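PDB 2ZYO: solute-binding protein from Thermoactinomyces vulgaris, which binds cyclodextrins and linear maltodextrins such as maltotetraose and probably hands them to a membrane transporter for uptake. Local coordinates for residues K17-A27 with I49-L58; G211-F219 with A366-P377. All blocks are in the same frame, centred on the assembly; numbering follows the deposited sequence.

Interaction 1: K17-A27 with I49-L58; sequences KPDKLVVWENA and IQVEVVPVAL
Leu21, Val23 and Glu25 hold strand 20-25 to strand 50-55 through a parallel ladder of backbone bonds: each gives its N-H to one carbonyl of the partner and takes an N-H from two residues further on. Leu21 N to Gln50 O is 2.8 Å, and the ladder ends with Val56 N on Glu25 O, also 2.8 Å.

One charged pair crosses. Lys20 CG sits between the backbone N and the carbonyl carbon (chi1 77°), and a bend at chi3 carries NZ alongside Glu52 to a 2.9 Å salt bridge, meeting OE1 from above the carboxylate plane. A water links Asp19 OD2 to Gln50 OE1.

Apolar contacts occur on both faces of the sheet. Val56 CG2 lies over one face of Trp24, 3.9 Å from the centroid of its five-membered ring, while Val54 CB comes obliquely to Trp24 CD1 at 3.6 Å. On the other face Val23 CG2 meets Val51 CG1 at 3.8 Å; Leu299 of helix 293-302 also packs on Val23.

Strand 20-25, helix 30-47 and strand 50-55 form a beta-alpha-beta unit, the building block of the alpha/beta lobes of periplasmic-type binding proteins.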
loop_
_atom_site.group_PDB
_atom_site.type_symbol
_atom_site.label_atom_id
_atom_site.label_comp_id
_atom_site.label_asym_id
_atom_site.label_seq_id
_atom_site.Cartn_x
_atom_site.Cartn_y
_atom_site.Cartn_z
ATOM N N LYS A 17 -10.326 34.733 3.148
ATOM C CA LYS A 17 -10.653 33.686 4.110
ATOM C C LYS A 17 -11.926 32.964 3.679
ATOM O O LYS A 17 -12.963 33.600 3.492
ATOM C CB LYS A 17 -10.820 34.266 5.516
ATOM C CG LYS A 17 -10.918 33.213 6.617
ATOM C CD LYS A 17 -11.261 33.828 7.965
ATOM C CE LYS A 17 -10.034 34.419 8.648
ATOM N NZ LYS A 17 -10.379 35.070 9.943
ATOM N N PRO A 18 -11.847 31.632 3.507
ATOM C CA PRO A 18 -13.034 30.883 3.105
ATOM C C PRO A 18 -14.039 30.805 4.244
ATOM O O PRO A 18 -13.647 30.723 5.408
ATOM C CB PRO A 18 -12.480 29.490 2.792
ATOM C CG PRO A 18 -11.252 29.376 3.623
ATOM C CD PRO A 18 -10.672 30.759 3.681
ATOM N N ASP A 19 -15.326 30.844 3.911
ATOM C CA ASP A 19 -16.363 30.626 4.912
ATOM C C ASP A 19 -16.349 29.159 5.325
ATOM O O ASP A 19 -16.646 28.820 6.473
ATOM C CB ASP A 19 -17.744 31.014 4.374
ATOM C CG ASP A 19 -18.269 30.034 3.340
ATOM O OD1 ASP A 19 -17.715 29.986 2.225
ATOM O OD2 ASP A 19 -19.243 29.317 3.644
ATOM N N LYS A 20 -15.993 28.301 4.370
ATOM C CA LYS A 20 -15.981 26.864 4.578
ATOM C C LYS A 20 -14.960 26.170 3.682
ATOM O O LYS A 20 -14.653 26.634 2.579
ATOM C CB LYS A 20 -17.377 26.269 4.349
ATOM C CG LYS A 20 -17.787 26.119 2.894
ATOM C CD LYS A 20 -19.200 25.566 2.748
ATOM C CE LYS A 20 -19.274 24.089 3.098
ATOM N NZ LYS A 20 -20.574 23.492 2.687
ATOM N N LEU A 21 -14.430 25.063 4.185
ATOM C CA LEU A 21 -13.631 24.150 3.389
ATOM C C LEU A 21 -14.344 22.809 3.403
ATOM O O LEU A 21 -15.021 22.476 4.377
ATOM C CB LEU A 21 -12.215 24.027 3.960
ATOM C CG LEU A 21 -11.359 25.300 3.882
ATOM C CD1 LEU A 21 -10.130 25.190 4.774
ATOM C CD2 LEU A 21 -10.964 25.621 2.439
ATOM N N VAL A 22 -14.214 22.056 2.315
ATOM C CA VAL A 22 -14.886 20.764 2.190
ATOM C C VAL A 22 -13.851 19.645 2.134
ATOM O O VAL A 22 -12.850 19.749 1.423
ATOM C CB VAL A 22 -15.818 20.713 0.948
ATOM C CG1 VAL A 22 -16.531 19.366 0.848
ATOM C CG2 VAL A 22 -16.846 21.843 0.992
ATOM N N VAL A 23 -14.110 18.584 2.895
ATOM C CA VAL A 23 -13.221 17.433 2.975
ATOM C C VAL A 23 -14.041 16.179 2.687
ATOM O O VAL A 23 -15.114 16.005 3.259
ATOM C CB VAL A 23 -12.586 17.328 4.387
ATOM C CG1 VAL A 23 -11.817 16.036 4.555
ATOM C CG2 VAL A 23 -11.669 18.520 4.661
ATOM N N TRP A 24 -13.551 15.325 1.789
ATOM C CA TRP A 24 -14.172 14.019 1.559
ATOM C C TRP A 24 -13.388 12.935 2.284
ATOM O O TRP A 24 -12.170 12.831 2.126
ATOM C CB TRP A 24 -14.250 13.678 0.069
ATOM C CG TRP A 24 -15.200 14.519 -0.735
ATOM C CD1 TRP A 24 -16.157 15.370 -0.262
ATOM C CD2 TRP A 24 -15.297 14.557 -2.161
ATOM N NE1 TRP A 24 -16.829 15.957 -1.309
ATOM C CE2 TRP A 24 -16.326 15.469 -2.486
ATOM C CE3 TRP A 24 -14.607 13.916 -3.199
ATOM C CZ2 TRP A 24 -16.683 15.756 -3.807
ATOM C CZ3 TRP A 24 -14.963 14.200 -4.513
ATOM C CH2 TRP A 24 -15.990 15.114 -4.803
ATOM N N GLU A 25 -14.093 12.131 3.075
ATOM C CA GLU A 25 -13.471 11.059 3.843
ATOM C C GLU A 25 -14.229 9.742 3.668
ATOM O O GLU A 25 -15.438 9.741 3.418
ATOM C CB GLU A 25 -13.373 11.447 5.325
ATOM C CG GLU A 25 -12.686 10.421 6.239
ATOM C CD GLU A 25 -11.259 10.102 5.823
ATOM O OE1 GLU A 25 -10.327 10.641 6.452
ATOM O OE2 GLU A 25 -11.064 9.319 4.869
ATOM N N ASN A 26 -13.496 8.638 3.805
ATOM C CA ASN A 26 -14.016 7.275 3.653
ATOM C C ASN A 26 -15.416 7.065 4.221
ATOM O O ASN A 26 -15.673 7.357 5.388
ATOM C CB ASN A 26 -13.042 6.275 4.289
ATOM C CG ASN A 26 -13.365 4.832 3.938
ATOM O OD1 ASN A 26 -14.248 4.556 3.126
ATOM N ND2 ASN A 26 -12.636 3.904 4.545
ATOM N N ALA A 27 -16.308 6.547 3.378
ATOM C CA ALA A 27 -17.712 6.361 3.739
ATOM C C ALA A 27 -17.998 5.016 4.410
ATOM O O ALA A 27 -18.956 4.902 5.177
ATOM C CB ALA A 27 -18.597 6.537 2.515
ATOM N N ILE A 49 -13.431 28.773 10.621
ATOM C CA ILE A 49 -13.761 28.327 9.266
ATOM C C ILE A 49 -14.534 27.017 9.352
ATOM O O ILE A 49 -14.058 26.059 9.958
ATOM C CB ILE A 49 -12.484 28.129 8.412
ATOM C CG1 ILE A 49 -11.723 29.455 8.279
ATOM C CG2 ILE A 49 -12.824 27.535 7.034
ATOM C CD1 ILE A 49 -10.262 29.306 7.890
ATOM N N GLN A 50 -15.725 26.977 8.758
ATOM C CA GLN A 50 -16.502 25.743 8.707
ATOM C C GLN A 50 -15.725 24.694 7.919
ATOM O O GLN A 50 -15.164 24.996 6.869
ATOM C CB GLN A 50 -17.861 25.983 8.039
ATOM C CG GLN A 50 -18.758 24.742 7.994
ATOM C CD GLN A 50 -19.861 24.827 6.954
ATOM O OE1 GLN A 50 -20.226 25.911 6.491
ATOM N NE2 GLN A 50 -20.401 23.673 6.580
ATOM N N VAL A 51 -15.672 23.469 8.435
ATOM C CA VAL A 51 -15.126 22.361 7.657
ATOM C C VAL A 51 -16.178 21.264 7.547
ATOM O O VAL A 51 -16.518 20.609 8.539
ATOM C CB VAL A 51 -13.798 21.805 8.227
ATOM C CG1 VAL A 51 -13.281 20.684 7.340
ATOM C CG2 VAL A 51 -12.751 22.905 8.328
ATOM N N GLU A 52 -16.702 21.095 6.336
ATOM C CA GLU A 52 -17.697 20.070 6.062
ATOM C C GLU A 52 -17.009 18.779 5.641
ATOM O O GLU A 52 -16.288 18.745 4.643
ATOM C CB GLU A 52 -18.662 20.533 4.968
ATOM C CG GLU A 52 -19.823 19.566 4.727
ATOM C CD GLU A 52 -20.629 19.880 3.478
ATOM O OE1 GLU A 52 -20.164 20.672 2.628
ATOM O OE2 GLU A 52 -21.737 19.318 3.342
ATOM N N VAL A 53 -17.238 17.724 6.415
ATOM C CA VAL A 53 -16.710 16.405 6.102
ATOM C C VAL A 53 -17.824 15.568 5.486
ATOM O O VAL A 53 -18.823 15.269 6.146
ATOM C CB VAL A 53 -16.134 15.700 7.353
ATOM C CG1 VAL A 53 -15.546 14.345 6.980
ATOM C CG2 VAL A 53 -15.073 16.568 8.009
ATOM N N VAL A 54 -17.635 15.204 4.220
ATOM C CA VAL A 54 -18.630 14.468 3.444
ATOM C C VAL A 54 -18.166 13.021 3.272
ATOM O O VAL A 54 -17.020 12.784 2.887
ATOM C CB VAL A 54 -18.848 15.119 2.050
ATOM C CG1 VAL A 54 -19.945 14.398 1.263
ATOM C CG2 VAL A 54 -19.188 16.599 2.191
ATOM N N PRO A 55 -19.045 12.046 3.577
ATOM C CA PRO A 55 -18.692 10.641 3.370
ATOM C C PRO A 55 -18.638 10.258 1.892
ATOM O O PRO A 55 -19.662 10.284 1.205
ATOM C CB PRO A 55 -19.822 9.889 4.081
ATOM C CG PRO A 55 -20.984 10.817 4.030
ATOM C CD PRO A 55 -20.394 12.197 4.156
ATOM N N VAL A 56 -17.440 9.926 1.414
ATOM C CA VAL A 56 -17.241 9.396 0.062
ATOM C C VAL A 56 -16.184 8.295 0.108
ATOM O O VAL A 56 -15.077 8.504 0.617
ATOM C CB VAL A 56 -16.795 10.477 -0.966
ATOM C CG1 VAL A 56 -16.791 9.893 -2.375
ATOM C CG2 VAL A 56 -17.695 11.711 -0.920
ATOM N N ALA A 57 -16.531 7.126 -0.427
ATOM C CA ALA A 57 -15.631 5.978 -0.437
ATOM C C ALA A 57 -14.319 6.332 -1.125
ATOM O O ALA A 57 -14.318 7.007 -2.154
ATOM C CB ALA A 57 -16.289 4.800 -1.127
ATOM N N LEU A 58 -13.212 5.879 -0.545
ATOM C CA LEU A 58 -11.877 6.177 -1.067
ATOM C C LEU A 58 -11.751 5.969 -2.575
ATOM O O LEU A 58 -11.308 6.865 -3.294
ATOM C CB LEU A 58 -10.815 5.354 -0.329
ATOM C CG LEU A 58 -10.007 5.981 0.815
ATOM C CD1 LEU A 58 -10.757 7.063 1.586
ATOM C CD2 LEU A 58 -9.531 4.881 1.748
HETATM O O HOH W 1 -20.201 28.586 6.069
HETATM O O HOH W 2 -22.478 25.571 4.422
HETATM O O HOH W 3 -13.097 3.483 1.111
#

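Interaction 2: G211-F219 with A366-P377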
loop_
_atom_site.group_PDB
_atom_site.type_symbol
_atom_site.label_atom_id
_atom_site.label_comp_id
_atom_site.label_asym_id
_atom_site.label_seq_id
_atom_site.Cartn_x
_atom_site.Cartn_y
_atom_site.Cartn_z
ATOM N N GLY A 211 13.315 -14.125 -9.961
ATOM C CA GLY A 211 12.205 -13.872 -9.045
ATOM C C GLY A 211 11.062 -14.849 -9.257
ATOM O O GLY A 211 10.544 -15.428 -8.301
ATOM N N MET A 212 10.675 -15.040 -10.519
ATOM C CA MET A 212 9.598 -15.972 -10.869
ATOM C C MET A 212 9.986 -17.430 -10.594
ATOM O O MET A 212 9.118 -18.272 -10.343
ATOM C CB MET A 212 9.166 -15.782 -12.330
ATOM C CG MET A 212 7.941 -16.604 -12.752
ATOM S SD MET A 212 6.427 -16.233 -11.834
ATOM C CE MET A 212 5.695 -14.988 -12.888
ATOM N N ASN A 213 11.284 -17.727 -10.641
ATOM C CA ASN A 213 11.773 -19.050 -10.252
ATOM C C ASN A 213 11.480 -19.348 -8.784
ATOM O O ASN A 213 11.196 -20.493 -8.419
ATOM C CB ASN A 213 13.274 -19.185 -10.518
ATOM C CG ASN A 213 13.601 -19.353 -11.991
ATOM O OD1 ASN A 213 12.718 -19.531 -12.825
ATOM N ND2 ASN A 213 14.885 -19.294 -12.315
ATOM N N GLU A 214 11.553 -18.315 -7.946
ATOM C CA GLU A 214 11.202 -18.450 -6.533
ATOM C C GLU A 214 9.700 -18.674 -6.376
ATOM O O GLU A 214 9.275 -19.532 -5.604
ATOM C CB GLU A 214 11.644 -17.222 -5.728
ATOM C CG GLU A 214 13.156 -17.021 -5.653
ATOM C CD GLU A 214 13.842 -17.866 -4.582
ATOM O OE1 GLU A 214 13.326 -18.949 -4.226
ATOM O OE2 GLU A 214 14.914 -17.442 -4.097
ATOM N N VAL A 215 8.906 -17.902 -7.118
ATOM C CA VAL A 215 7.449 -18.067 -7.152
ATOM C C VAL A 215 7.077 -19.511 -7.501
ATOM O O VAL A 215 6.260 -20.135 -6.816
ATOM C CB VAL A 215 6.791 -17.082 -8.159
ATOM C CG1 VAL A 215 5.311 -17.402 -8.365
ATOM C CG2 VAL A 215 6.973 -15.639 -7.694
ATOM N N GLN A 216 7.695 -20.033 -8.558
ATOM C CA GLN A 216 7.481 -21.404 -9.012
ATOM C C GLN A 216 7.723 -22.428 -7.902
ATOM O O GLN A 216 6.953 -23.378 -7.752
ATOM C CB GLN A 216 8.375 -21.703 -10.216
ATOM C CG GLN A 216 8.081 -23.026 -10.908
ATOM C CD GLN A 216 8.964 -23.256 -12.116
ATOM O OE1 GLN A 216 10.180 -23.053 -12.061
ATOM N NE2 GLN A 216 8.358 -23.685 -13.217
ATOM N N LYS A 217 8.786 -22.220 -7.125
ATOM C CA LYS A 217 9.145 -23.125 -6.029
ATOM C C LYS A 217 8.052 -23.255 -4.970
ATOM O O LYS A 217 7.907 -24.308 -4.345
ATOM C CB LYS A 217 10.463 -22.691 -5.387
ATOM C CG LYS A 217 11.696 -23.052 -6.206
ATOM C CD LYS A 217 12.943 -22.341 -5.696
ATOM C CE LYS A 217 13.365 -22.833 -4.319
ATOM N NZ LYS A 217 14.467 -21.996 -3.768
ATOM N N TRP A 218 7.277 -22.191 -4.773
ATOM C CA TRP A 218 6.172 -22.219 -3.817
ATOM C C TRP A 218 5.077 -23.205 -4.218
ATOM O O TRP A 218 4.348 -23.713 -3.368
ATOM C CB TRP A 218 5.602 -20.814 -3.599
ATOM C CG TRP A 218 6.432 -20.027 -2.640
ATOM C CD1 TRP A 218 7.423 -19.141 -2.948
ATOM C CD2 TRP A 218 6.367 -20.079 -1.210
ATOM N NE1 TRP A 218 7.974 -18.627 -1.797
ATOM C CE2 TRP A 218 7.345 -19.187 -0.716
ATOM C CE3 TRP A 218 5.572 -20.786 -0.298
ATOM C CZ2 TRP A 218 7.552 -18.983 0.653
ATOM C CZ3 TRP A 218 5.780 -20.584 1.066
ATOM C CH2 TRP A 218 6.762 -19.689 1.525
ATOM N N PHE A 219 4.991 -23.495 -5.513
ATOM C CA PHE A 219 3.992 -24.424 -6.025
ATOM C C PHE A 219 4.570 -25.816 -6.281
ATOM O O PHE A 219 3.896 -26.818 -6.041
ATOM C CB PHE A 219 3.311 -23.842 -7.269
ATOM C CG PHE A 219 2.565 -22.568 -6.993
ATOM C CD1 PHE A 219 1.260 -22.607 -6.514
ATOM C CD2 PHE A 219 3.179 -21.329 -7.172
ATOM C CE1 PHE A 219 0.569 -21.432 -6.235
ATOM C CE2 PHE A 219 2.493 -20.149 -6.894
ATOM C CZ PHE A 219 1.188 -20.199 -6.426
ATOM N N ALA A 366 0.604 -14.346 -15.500
ATOM C CA ALA A 366 1.906 -15.000 -15.619
ATOM C C ALA A 366 2.220 -15.862 -14.395
ATOM O O ALA A 366 2.747 -16.964 -14.530
ATOM C CB ALA A 366 3.005 -13.970 -15.847
ATOM N N HIS A 367 1.886 -15.356 -13.207
ATOM C CA HIS A 367 2.002 -16.134 -11.971
ATOM C C HIS A 367 1.154 -17.406 -12.031
ATOM O O HIS A 367 1.622 -18.482 -11.661
ATOM C CB HIS A 367 1.591 -15.299 -10.757
ATOM C CG HIS A 367 2.664 -14.384 -10.253
ATOM N ND1 HIS A 367 3.086 -13.273 -10.950
ATOM C CD2 HIS A 367 3.388 -14.406 -9.107
ATOM C CE1 HIS A 367 4.030 -12.656 -10.261
ATOM N NE2 HIS A 367 4.232 -13.322 -9.140
ATOM N N THR A 368 -0.086 -17.269 -12.500
ATOM C CA THR A 368 -1.008 -18.400 -12.632
ATOM C C THR A 368 -0.473 -19.460 -13.597
ATOM O O THR A 368 -0.476 -20.649 -13.272
ATOM C CB THR A 368 -2.420 -17.929 -13.056
ATOM O OG1 THR A 368 -2.987 -17.144 -12.004
ATOM C CG2 THR A 368 -3.342 -19.113 -13.328
ATOM N N PHE A 369 -0.001 -19.026 -14.766
ATOM C CA PHE A 369 0.521 -19.958 -15.770
ATOM C C PHE A 369 1.730 -20.735 -15.246
ATOM O O PHE A 369 1.876 -21.927 -15.522
ATOM C CB PHE A 369 0.862 -19.240 -17.085
ATOM C CG PHE A 369 -0.305 -18.524 -17.716
ATOM C CD1 PHE A 369 -1.576 -19.101 -17.737
ATOM C CD2 PHE A 369 -0.130 -17.279 -18.307
ATOM C CE1 PHE A 369 -2.653 -18.435 -18.321
ATOM C CE2 PHE A 369 -1.198 -16.606 -18.895
ATOM C CZ PHE A 369 -2.460 -17.185 -18.902
ATOM N N VAL A 370 2.581 -20.056 -14.477
ATOM C CA VAL A 370 3.736 -20.694 -13.842
ATOM C C VAL A 370 3.299 -21.661 -12.735
ATOM O O VAL A 370 3.771 -22.799 -12.680
ATOM C CB VAL A 370 4.747 -19.643 -13.299
ATOM C CG1 VAL A 370 5.851 -20.308 -12.489
ATOM C CG2 VAL A 370 5.352 -18.852 -14.444
ATOM N N ALA A 371 2.386 -21.205 -11.875
ATOM C CA ALA A 371 1.871 -22.004 -10.758
ATOM C C ALA A 371 1.239 -23.314 -11.219
ATOM O O ALA A 371 1.387 -24.346 -10.565
ATOM C CB ALA A 371 0.864 -21.199 -9.955
ATOM N N GLN A 372 0.540 -23.257 -12.349
ATOM C CA GLN A 372 -0.155 -24.416 -12.906
ATOM C C GLN A 372 0.756 -25.278 -13.784
ATOM O O GLN A 372 0.350 -26.348 -14.252
ATOM C CB GLN A 372 -1.393 -23.957 -13.683
ATOM C CG GLN A 372 -2.461 -23.307 -12.802
ATOM C CD GLN A 372 -3.566 -22.617 -13.588
ATOM O OE1 GLN A 372 -3.458 -22.409 -14.798
ATOM N NE2 GLN A 372 -4.634 -22.247 -12.891
ATOM N N GLY A 373 1.987 -24.813 -13.998
ATOM C CA GLY A 373 2.968 -25.541 -14.802
ATOM C C GLY A 373 2.671 -25.522 -16.291
ATOM O O GLY A 373 3.155 -26.374 -17.039
ATOM N N LYS A 374 1.878 -24.544 -16.720
ATOM C CA LYS A 374 1.506 -24.407 -18.127
ATOM C C LYS A 374 2.624 -23.768 -18.942
ATOM O O LYS A 374 2.790 -24.071 -20.126
ATOM C CB LYS A 374 0.211 -23.605 -18.271
ATOM C CG LYS A 374 -1.026 -24.356 -17.804
ATOM C CD LYS A 374 -2.294 -23.552 -18.020
ATOM C CE LYS A 374 -3.516 -24.337 -17.565
ATOM N NZ LYS A 374 -4.767 -23.541 -17.680
ATOM N N GLN A 375 3.384 -22.882 -18.300
ATOM C CA GLN A 375 4.507 -22.200 -18.938
ATOM C C GLN A 375 5.710 -22.101 -18.011
ATOM O O GLN A 375 5.567 -22.137 -16.787
ATOM C CB GLN A 375 4.100 -20.793 -19.371
ATOM C CG GLN A 375 3.232 -20.740 -20.608
ATOM C CD GLN A 375 2.917 -19.323 -21.020
ATOM O OE1 GLN A 375 2.286 -18.574 -20.274
ATOM N NE2 GLN A 375 3.358 -18.941 -22.212
ATOM N N THR A 376 6.894 -21.973 -18.602
ATOM C CA THR A 376 8.108 -21.712 -17.835
ATOM C C THR A 376 8.093 -20.247 -17.386
ATOM O O THR A 376 7.413 -19.424 -18.003
ATOM C CB THR A 376 9.392 -21.978 -18.658
ATOM O OG1 THR A 376 9.485 -21.028 -19.727
ATOM C CG2 THR A 376 9.406 -23.400 -19.223
ATOM N N PRO A 377 8.817 -19.921 -16.299
ATOM C CA PRO A 377 8.976 -18.527 -15.882
ATOM C C PRO A 377 9.321 -17.571 -17.031
ATOM O O PRO A 377 8.673 -16.532 -17.170
ATOM C CB PRO A 377 10.119 -18.608 -14.870
ATOM C CG PRO A 377 9.913 -19.933 -14.236
ATOM C CD PRO A 377 9.492 -20.839 -15.364
HETATM O O HOH W 4 5.826 -23.907 -14.546
#
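Met212 swings CG anti to its own N (chi1 -174°) and then bends at chi2 and chi3, which curls the thioether over His367. SD stands 4.4 Å from the centroid of the imidazole, almost on the ring normal, and CE lies over the same ring, offset toward its rim at 3.7 Å from ND1. Bonds from ND1 to Ile363 O and between NE2 and Thr177 OG1 probably fix the rotation of the imidazole. Val215 reaches the ring obliquely, its CG1 3.6 Å from His367 CD2.

Met212 is a knob set in a hole formed by Ala366, His367, Val370 and Pro377, where segments 211-219 and 366-371 of two helices cross at -51°. Gly373, at positive phi, closes a Schellman motif after the last turn of the second, and the chain turns back through Thr376, the N-cap of helix 377-394. The turn delivers Pro377 to Met212, with CB 3.6 Å from Met212 CG.

Gln216 lays CB against Val370 CG1 and stretches its amide across Pro377. Its NE2 gives a 2.9 Å bond to a water that in turn donates to Val370 O and Gln375 O, tying the amide to two backbone carbonyls.

Further along, the Phe219 ring receives Ala371 CB squarely over its centre, 3.4 Å from the centroid, a close CH-pi contact. A serine at Phe219 would probably leave that methyl without its aromatic cover and open a gap toward Ala171 and Leu224, which also touch this side chain.

How the interactions relate
Interactions 1 and 2 lie on opposite sides of the chain's centre, about 46 Å apart between centres and about 25 Å between nearest atoms, so neither touches the other. The bound glucan lies nearer to both than they are to each other: the side chains of Leu58 in 49-58 and His367 in 366-377 are each about 9 Å from a glucose unit. One contact is strand pairing, the other helix packing. Helix 360-371, which supplies Ala366, His367, Val370 and Ala371 to interaction 2, also carries the pocket residues Trp360 and Asn364, so the same helix serves both the contact and the pocket.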